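Local atomic coordinates of aminopeptidase N family protein (Idiomarina loihiensis L2TR, PDB entry 4FGM), a protein that is probably a zinc-dependent aminopeptidase of the M61 peptidase family, removing residues from the amino ends of peptides. Residues 237-240 / 241-244; 275-278 / 279-283; 303-306 / 307-311. All blocks are in the same frame, centred on the assembly; numbering follows the deposited sequence.

Contact 1 of 3, residues 237-240 / 241-244; sequences LEHR and NSTA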
loop_
_atom_site.group_PDB
_atom_site.type_symbol
_atom_site.label_atom_id
_atom_site.label_comp_id
_atom_site.label_asym_id
_atom_site.label_seq_id
_atom_site.Cartn_x
_atom_site.Cartn_y
_atom_site.Cartn_z
ATOM N N LEU A 237 -5.287 -2.365 1.451
ATOM C CA LEU A 237 -5.998 -1.758 0.333
ATOM C C LEU A 237 -7.145 -0.937 0.905
ATOM O O LEU A 237 -7.981 -1.444 1.646
ATOM C CB LEU A 237 -6.533 -2.827 -0.629
ATOM C CG LEU A 237 -7.185 -2.274 -1.905
ATOM C CD1 LEU A 237 -6.235 -1.289 -2.583
ATOM C CD2 LEU A 237 -7.539 -3.410 -2.843
ATOM N N GLU A 238 -7.160 0.344 0.569
ATOM C CA GLU A 238 -8.178 1.259 1.057
ATOM C C GLU A 238 -9.528 1.069 0.384
ATOM O O GLU A 238 -9.611 0.606 -0.753
ATOM C CB GLU A 238 -7.731 2.702 0.835
ATOM C CG GLU A 238 -7.680 3.106 -0.627
ATOM C CD GLU A 238 -6.417 2.649 -1.326
ATOM O OE1 GLU A 238 -5.726 1.750 -0.800
ATOM O OE2 GLU A 238 -6.119 3.185 -2.411
ATOM N N HIS A 239 -10.579 1.448 1.104
ATOM C CA HIS A 239 -11.947 1.374 0.602
ATOM C C HIS A 239 -12.752 2.489 1.273
ATOM O O HIS A 239 -12.326 3.039 2.299
ATOM C CB HIS A 239 -12.534 -0.013 0.876
ATOM C CG HIS A 239 -11.848 -1.100 0.112
ATOM N ND1 HIS A 239 -11.937 -1.212 -1.260
ATOM C CD2 HIS A 239 -10.995 -2.072 0.515
ATOM C CE1 HIS A 239 -11.165 -2.205 -1.671
ATOM N NE2 HIS A 239 -10.583 -2.742 -0.614
ATOM N N ARG A 240 -13.900 2.834 0.689
ATOM C CA ARG A 240 -14.718 3.925 1.210
ATOM C C ARG A 240 -15.099 3.859 2.681
ATOM O O ARG A 240 -15.135 4.889 3.340
ATOM C CB ARG A 240 -15.966 4.121 0.344
ATOM C CG ARG A 240 -16.941 2.965 0.299
ATOM C CD ARG A 240 -17.919 3.182 -0.839
ATOM N NE ARG A 240 -17.279 2.978 -2.136
ATOM C CZ ARG A 240 -17.861 3.222 -3.305
ATOM N NH1 ARG A 240 -19.097 3.688 -3.336
ATOM N NH2 ARG A 240 -17.223 2.980 -4.444
ATOM N N ASN A 241 -15.369 2.675 3.219
ATOM C CA ASN A 241 -15.717 2.610 4.636
ATOM C C ASN A 241 -15.075 1.407 5.334
ATOM O O ASN A 241 -15.534 0.946 6.386
ATOM C CB ASN A 241 -17.243 2.614 4.810
ATOM C CG ASN A 241 -17.894 1.291 4.420
ATOM O OD1 ASN A 241 -17.338 0.514 3.639
ATOM N ND2 ASN A 241 -19.093 1.038 4.962
ATOM N N SER A 242 -13.987 0.925 4.743
ATOM C CA SER A 242 -13.250 -0.212 5.284
ATOM C C SER A 242 -11.891 -0.326 4.599
ATOM O O SER A 242 -11.580 0.403 3.647
ATOM C CB SER A 242 -14.017 -1.511 5.041
ATOM O OG SER A 242 -13.988 -1.850 3.666
ATOM N N THR A 243 -11.084 -1.254 5.089
ATOM C CA THR A 243 -9.785 -1.510 4.500
ATOM C C THR A 243 -9.440 -2.963 4.761
ATOM O O THR A 243 -9.861 -3.538 5.763
ATOM C CB THR A 243 -8.677 -0.585 5.084
ATOM O OG1 THR A 243 -7.437 -0.853 4.415
ATOM C CG2 THR A 243 -8.502 -0.808 6.576
ATOM N N ALA A 244 -8.707 -3.562 3.831
ATOM C CA ALA A 244 -8.276 -4.947 3.970
ATOM C C ALA A 244 -6.766 -4.910 4.219
ATOM O O ALA A 244 -5.995 -4.380 3.407
ATOM C CB ALA A 244 -8.596 -5.737 2.698
#

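Contact 2 of 3, residues 275-278 / 279-283; sequences YFHS and WNIKT. With ZN (zinc ion), chain C.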
loop_
_atom_site.group_PDB
_atom_site.type_symbol
_atom_site.label_atom_id
_atom_site.label_comp_id
_atom_site.label_asym_id
_atom_site.label_seq_id
_atom_site.Cartn_x
_atom_site.Cartn_y
_atom_site.Cartn_z
ATOM N N TYR A 275 -6.770 4.469 6.433
ATOM C CA TYR A 275 -7.836 5.327 6.946
ATOM C C TYR A 275 -7.791 6.686 6.245
ATOM O O TYR A 275 -8.813 7.191 5.776
ATOM C CB TYR A 275 -7.669 5.517 8.456
ATOM C CG TYR A 275 -8.908 6.016 9.178
ATOM C CD1 TYR A 275 -10.026 5.193 9.333
ATOM C CD2 TYR A 275 -8.944 7.296 9.745
ATOM C CE1 TYR A 275 -11.141 5.628 10.036
ATOM C CE2 TYR A 275 -10.057 7.740 10.452
ATOM C CZ TYR A 275 -11.149 6.903 10.597
ATOM O OH TYR A 275 -12.234 7.318 11.326
ATOM N N PHE A 276 -6.600 7.271 6.169
ATOM C CA PHE A 276 -6.417 8.565 5.521
ATOM C C PHE A 276 -6.915 8.502 4.079
ATOM O O PHE A 276 -7.504 9.461 3.555
ATOM C CB PHE A 276 -4.936 8.941 5.508
ATOM C CG PHE A 276 -4.676 10.381 5.161
ATOM C CD1 PHE A 276 -4.853 11.380 6.117
ATOM C CD2 PHE A 276 -4.285 10.746 3.877
ATOM C CE1 PHE A 276 -4.640 12.719 5.802
ATOM C CE2 PHE A 276 -4.066 12.089 3.548
ATOM C CZ PHE A 276 -4.249 13.079 4.515
ATOM N N HIS A 277 -6.673 7.356 3.446
ATOM C CA HIS A 277 -7.087 7.127 2.060
ATOM C C HIS A 277 -8.609 7.281 1.914
ATOM O O HIS A 277 -9.112 7.508 0.797
ATOM C CB HIS A 277 -6.663 5.729 1.583
ATOM C CG HIS A 277 -5.323 5.697 0.912
ATOM N ND1 HIS A 277 -4.926 6.634 -0.023
ATOM C CD2 HIS A 277 -4.314 4.802 0.992
ATOM C CE1 HIS A 277 -3.735 6.313 -0.490
ATOM N NE2 HIS A 277 -3.343 5.204 0.110
ATOM N N SER A 278 -9.346 7.135 3.021
ATOM C CA SER A 278 -10.805 7.282 2.967
ATOM C C SER A 278 -11.132 8.644 2.366
ATOM O O SER A 278 -12.120 8.807 1.622
ATOM C CB SER A 278 -11.408 7.213 4.365
ATOM O OG SER A 278 -11.443 5.870 4.806
ATOM N N TRP A 279 -10.326 9.639 2.728
ATOM C CA TRP A 279 -10.547 10.977 2.206
ATOM C C TRP A 279 -9.695 11.123 0.958
ATOM O O TRP A 279 -10.172 11.545 -0.108
ATOM C CB TRP A 279 -10.101 12.025 3.216
ATOM C CG TRP A 279 -10.993 12.150 4.389
ATOM C CD1 TRP A 279 -12.044 13.021 4.540
ATOM C CD2 TRP A 279 -10.909 11.404 5.603
ATOM N NE1 TRP A 279 -12.614 12.866 5.789
ATOM C CE2 TRP A 279 -11.935 11.885 6.462
ATOM C CE3 TRP A 279 -10.061 10.381 6.056
ATOM C CZ2 TRP A 279 -12.136 11.375 7.740
ATOM C CZ3 TRP A 279 -10.255 9.871 7.330
ATOM C CH2 TRP A 279 -11.286 10.372 8.165
ATOM N N ASN A 280 -8.430 10.758 1.090
ATOM C CA ASN A 280 -7.504 10.884 -0.018
ATOM C C ASN A 280 -7.436 9.640 -0.888
ATOM O O ASN A 280 -6.855 8.626 -0.464
ATOM C CB ASN A 280 -6.140 11.215 0.581
ATOM C CG ASN A 280 -5.196 11.912 -0.385
ATOM O OD1 ASN A 280 -5.609 12.411 -1.429
ATOM N ND2 ASN A 280 -3.906 11.974 -0.012
ATOM N N ILE A 281 -8.125 9.706 -2.031
ATOM C CA ILE A 281 -8.259 8.644 -3.029
ATOM C C ILE A 281 -9.585 7.935 -3.134
ATOM O O ILE A 281 -9.899 7.386 -4.203
ATOM C CB ILE A 281 -7.143 7.566 -2.936
ATOM C CG1 ILE A 281 -6.938 6.932 -4.320
ATOM C CG2 ILE A 281 -7.602 6.412 -2.065
ATOM C CD1 ILE A 281 -6.645 7.939 -5.398
ATOM N N LYS A 282 -10.326 7.891 -2.035
ATOM C CA LYS A 282 -11.611 7.224 -2.093
ATOM C C LYS A 282 -12.685 8.247 -2.432
ATOM O O LYS A 282 -13.624 7.923 -3.173
ATOM C CB LYS A 282 -11.962 6.539 -0.770
ATOM C CG LYS A 282 -11.280 5.178 -0.595
ATOM C CD LYS A 282 -10.915 4.562 -1.945
ATOM C CE LYS A 282 -12.047 3.729 -2.462
ATOM N NZ LYS A 282 -11.933 3.626 -3.934
ATOM N N THR A 283 -12.572 9.467 -1.892
ATOM C CA THR A 283 -13.555 10.511 -2.183
ATOM C C THR A 283 -12.877 11.614 -2.987
ATOM O O THR A 283 -13.368 12.006 -4.046
ATOM C CB THR A 283 -14.188 11.073 -0.899
ATOM O OG1 THR A 283 -13.184 11.238 0.112
ATOM C CG2 THR A 283 -15.273 10.126 -0.401
HETATM ZN ZN ZN C . -1.663 4.189 -0.268
#

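Contact 3 of 3, residues 303-306 / 307-311; sequences LWFY and EGMTS. With ZN (zinc ion), chain C; MAE (maleic acid), chain B.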
loop_
_atom_site.group_PDB
_atom_site.type_symbol
_atom_site.label_atom_id
_atom_site.label_comp_id
_atom_site.label_asym_id
_atom_site.label_seq_id
_atom_site.Cartn_x
_atom_site.Cartn_y
_atom_site.Cartn_z
ATOM N N LEU A 303 -0.384 10.187 -8.540
ATOM C CA LEU A 303 -0.103 9.351 -7.376
ATOM C C LEU A 303 0.927 9.971 -6.431
ATOM O O LEU A 303 1.060 9.536 -5.286
ATOM C CB LEU A 303 0.344 7.958 -7.812
ATOM C CG LEU A 303 -0.729 7.145 -8.552
ATOM C CD1 LEU A 303 -0.222 5.727 -8.782
ATOM C CD2 LEU A 303 -2.021 7.113 -7.740
ATOM N N TRP A 304 1.651 10.990 -6.895
ATOM C CA TRP A 304 2.637 11.654 -6.039
ATOM C C TRP A 304 1.871 12.337 -4.916
ATOM O O TRP A 304 2.385 12.547 -3.814
ATOM C CB TRP A 304 3.428 12.717 -6.816
ATOM C CG TRP A 304 2.598 13.888 -7.297
ATOM C CD1 TRP A 304 2.005 14.029 -8.528
ATOM C CD2 TRP A 304 2.270 15.074 -6.560
ATOM N NE1 TRP A 304 1.336 15.227 -8.598
ATOM C CE2 TRP A 304 1.479 15.887 -7.408
ATOM C CE3 TRP A 304 2.569 15.530 -5.269
ATOM C CZ2 TRP A 304 0.986 17.131 -7.005
ATOM C CZ3 TRP A 304 2.077 16.772 -4.868
ATOM C CH2 TRP A 304 1.293 17.557 -5.735
ATOM N N PHE A 305 0.627 12.689 -5.212
ATOM C CA PHE A 305 -0.216 13.352 -4.240
ATOM C C PHE A 305 -1.061 12.334 -3.475
ATOM O O PHE A 305 -1.059 12.303 -2.237
ATOM C CB PHE A 305 -1.105 14.387 -4.953
ATOM C CG PHE A 305 -2.130 15.033 -4.059
ATOM C CD1 PHE A 305 -3.388 14.443 -3.868
ATOM C CD2 PHE A 305 -1.831 16.214 -3.385
ATOM C CE1 PHE A 305 -4.331 15.025 -3.015
ATOM C CE2 PHE A 305 -2.762 16.806 -2.529
ATOM C CZ PHE A 305 -4.020 16.211 -2.341
ATOM N N TYR A 306 -1.767 11.486 -4.210
ATOM C CA TYR A 306 -2.625 10.496 -3.580
ATOM C C TYR A 306 -1.883 9.444 -2.764
ATOM O O TYR A 306 -2.420 8.913 -1.794
ATOM C CB TYR A 306 -3.541 9.877 -4.637
ATOM C CG TYR A 306 -4.601 10.871 -5.029
ATOM C CD1 TYR A 306 -5.583 11.256 -4.109
ATOM C CD2 TYR A 306 -4.559 11.524 -6.258
ATOM C CE1 TYR A 306 -6.487 12.273 -4.400
ATOM C CE2 TYR A 306 -5.460 12.549 -6.559
ATOM C CZ TYR A 306 -6.418 12.919 -5.620
ATOM O OH TYR A 306 -7.282 13.956 -5.877
ATOM N N GLU A 307 -0.649 9.147 -3.146
ATOM C CA GLU A 307 0.134 8.192 -2.379
ATOM C C GLU A 307 1.158 8.955 -1.542
ATOM O O GLU A 307 1.389 8.617 -0.379
ATOM C CB GLU A 307 0.834 7.185 -3.296
ATOM C CG GLU A 307 -0.095 6.128 -3.890
ATOM C CD GLU A 307 -0.894 5.380 -2.834
ATOM O OE1 GLU A 307 -0.592 5.535 -1.639
ATOM O OE2 GLU A 307 -1.821 4.632 -3.199
ATOM N N GLY A 308 1.745 9.999 -2.134
ATOM C CA GLY A 308 2.745 10.804 -1.448
ATOM C C GLY A 308 2.289 11.461 -0.155
ATOM O O GLY A 308 2.916 11.256 0.891
HETATM N N MSE A 309 1.212 12.250 -0.219
HETATM C CA MSE A 309 0.690 12.930 0.967
HETATM C C MSE A 309 0.367 11.905 2.051
HETATM O O MSE A 309 0.695 12.095 3.231
HETATM C CB MSE A 309 -0.589 13.718 0.635
HETATM C CG MSE A 309 -0.468 14.745 -0.493
HETATM SE SE MSE A 309 0.871 16.150 -0.222
HETATM C CE MSE A 309 2.150 15.594 -1.552
ATOM N N THR A 310 -0.281 10.818 1.638
ATOM C CA THR A 310 -0.662 9.754 2.559
ATOM C C THR A 310 0.574 9.114 3.197
ATOM O O THR A 310 0.558 8.739 4.371
ATOM C CB THR A 310 -1.463 8.664 1.829
ATOM O OG1 THR A 310 -2.475 9.282 1.020
ATOM C CG2 THR A 310 -2.114 7.712 2.840
ATOM N N SER A 311 1.648 9.005 2.420
ATOM C CA SER A 311 2.881 8.414 2.928
ATOM C C SER A 311 3.611 9.337 3.890
ATOM O O SER A 311 4.538 8.913 4.572
ATOM C CB SER A 311 3.807 8.020 1.780
ATOM O OG SER A 311 3.275 6.906 1.085
HETATM ZN ZN ZN C . -1.663 4.189 -0.268
HETATM C C1 MAE B . -1.540 1.636 -1.062
HETATM O O1 MAE B . -1.208 2.342 -2.077
HETATM O O2 MAE B . -2.447 2.068 -0.315
HETATM C C2 MAE B . -0.859 0.335 -0.875
HETATM C C3 MAE B . -0.957 -0.815 -1.537
HETATM C C4 MAE B . -1.812 -1.089 -2.688
HETATM O O3 MAE B . -2.618 -0.294 -3.209
HETATM O O4 MAE B . -1.654 -2.223 -3.184
#

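Contact 1 of 3, residues 237-240 / 241-244
T243 lays its hydroxyl over the backbone carbonyl of L237 across a tight hairpin. Its OG1 stands anti to the backbone N (chi1 -177°), which carries the hydroxyl back across to the neighbouring strand. OG1 donates to L237 O over 2.9 Å, coming from well above the carbonyl plane (66° out of it). The same oxygen takes A244 N at 3.1 Å, nearer its plane and along a fairly straight N-H. In return L237 N reaches A244 O at 2.9 Å, so L237 and A244 form the antiparallel hydrogen-bonded pair, while E238 and T243 make the non-hydrogen-bonded pair beside it. E238 and T243 put their side chains on the face that meets helix 262-277; L237 and A244 occupy the other. Strands 235-238 and 242-248 thus close as a beta hairpin at the edge of a five-stranded mixed sheet. Beyond the ladder, H239 packs on the far strand: its CB lies 3.0 Å from S242 O and 3.6 Å from S242 OG. The imidazole turns an edge to the backbone, with CD2 4.2 Å from T243 CA. Its ND1 hydrogen-bonds to D165, which also forms a salt bridge with R240 NE, while D161 forms one with R240 NH2. At the turn, N241 ND2 hydrogen-bonds to G141 O. L237 and E238 both touch the bound maleic acid. The hairpin is thus tied by backbone bonds beside the pocket and by carboxylates at its turn, so the polar groups of L237, H239 and R240 named here have partners.

Contact 2 of 3, residues 275-278 / 279-283
H277 grips the chain that follows it with one ring nitrogen and a metal with the other. ND1 donates to N280 O at 2.8 Å, with an angle of 161° at the hydrogen and the acceptor lying in the imidazole plane, while NE2 binds the zinc ion at 2.0 Å. The two bonds, one to N280 O and one to the metal, fix the ring's rotation, and the first is likely to make NE2 a stronger electron donor to the metal. I281 CG2 packs alongside, 3.4 Å from H277 ND1. F276 O serves two donors, W279 N and N280 N, the latter in the carbonyl plane; H277 O receives K282 N in a weak bond. H277 is the second histidine of an HExxH zinc-binding motif on helix 262-277, and H273 and E307 complete the protein ligands, as in the gluzincin metallopeptidases. W279 holds its CG opposite its own carbonyl carbon and beside the backbone N (chi1 -72°), which turns the indole back along Y275. The pair is an offset edge-to-face stack, the indole edge directed at the tyrosine face, with planes 72° apart and W279 CH2 3.7 Å from Y275 CE2. Their polar ends look to other partners: W279 NE1 gives to E217 O, and Y275 OH bonds to H185. N280 ND2 sits 3.6 Å from CE2 at the edge of the F276 ring. T283 OG1 lies 3.1 Å from S278 O and 3.0 Å from W279 O, and also hydrogen-bonds with W409 NE1.

Contact 3 of 3, residues 303-306 / 307-311
L303 receives two backbone donors at its carbonyl where helix 303-306 runs into helix 308-320: E307 N at 2.8 Å and, more distantly, G308 N. E307 at this junction is the glutamate that follows the HExxH helix and supplies the third protein ligand of zinc, the pattern of gluzincin metallopeptidases. Next along, W304 O meets G308 CA in a CA-H...O approach of 3.0 Å, and G308 has no side chain on this tight side. The W304 ring runs beside the bent chain of M309, a selenomethionine, whose CE lies 3.5 Å from W304 CZ3. F305 meets the same chain at about a right angle: M309 CG rides over one face of its ring in a CH-pi contact, 3.9 Å from the centroid, and the selenium adds an oblique Met-aromatic contact. F305 O takes M309 N, holding the backbone of that turn. Helix 401-413 also packs on these two side chains, through M405. Y306 closes the segment with its carbonyl O accepting from T310 OG1 at 2.8 Å, the hydroxyl lying 42° above the carbonyl plane. T310 also touches H273 and H277, and its OG1 has a weak bond to N280 ND2. A valine at T310 would probably leave Y306 O without its hydroxyl donor and the N280 amide without its weak partner, just behind the zinc-binding histidines. E307 O is held in turn by both N and OG of S311. The bent E307 side chain (chi2 -54°) brings OE1 to the zinc ion at 2.2 Å, while its OE2 lies 2.6 Å from O1 of the maleic acid, whose O2 also binds the metal, at 2.3 Å.

In the fold
The three contacts follow one another along the chain around a single zinc and maleic acid site. Contact 1, the hairpin 235-248 at the margin of the five-stranded sheet, lies with its centre about 9 Å from that of contact 2, at the end of helix 262-277; E238 packs against H277, and K282 against the hairpin turn. Contact 3, where helices 303-306 and 308-320 join, is centred about 11 Å from contact 2 and touches it through H277, N280, Y306 and E307. Contacts 1 and 3 do not touch, their centres about 16 Å apart. Contacts 2 and 3 supply metal ligands, and contact 1 lines the pocket, so sheet and helices together build the site.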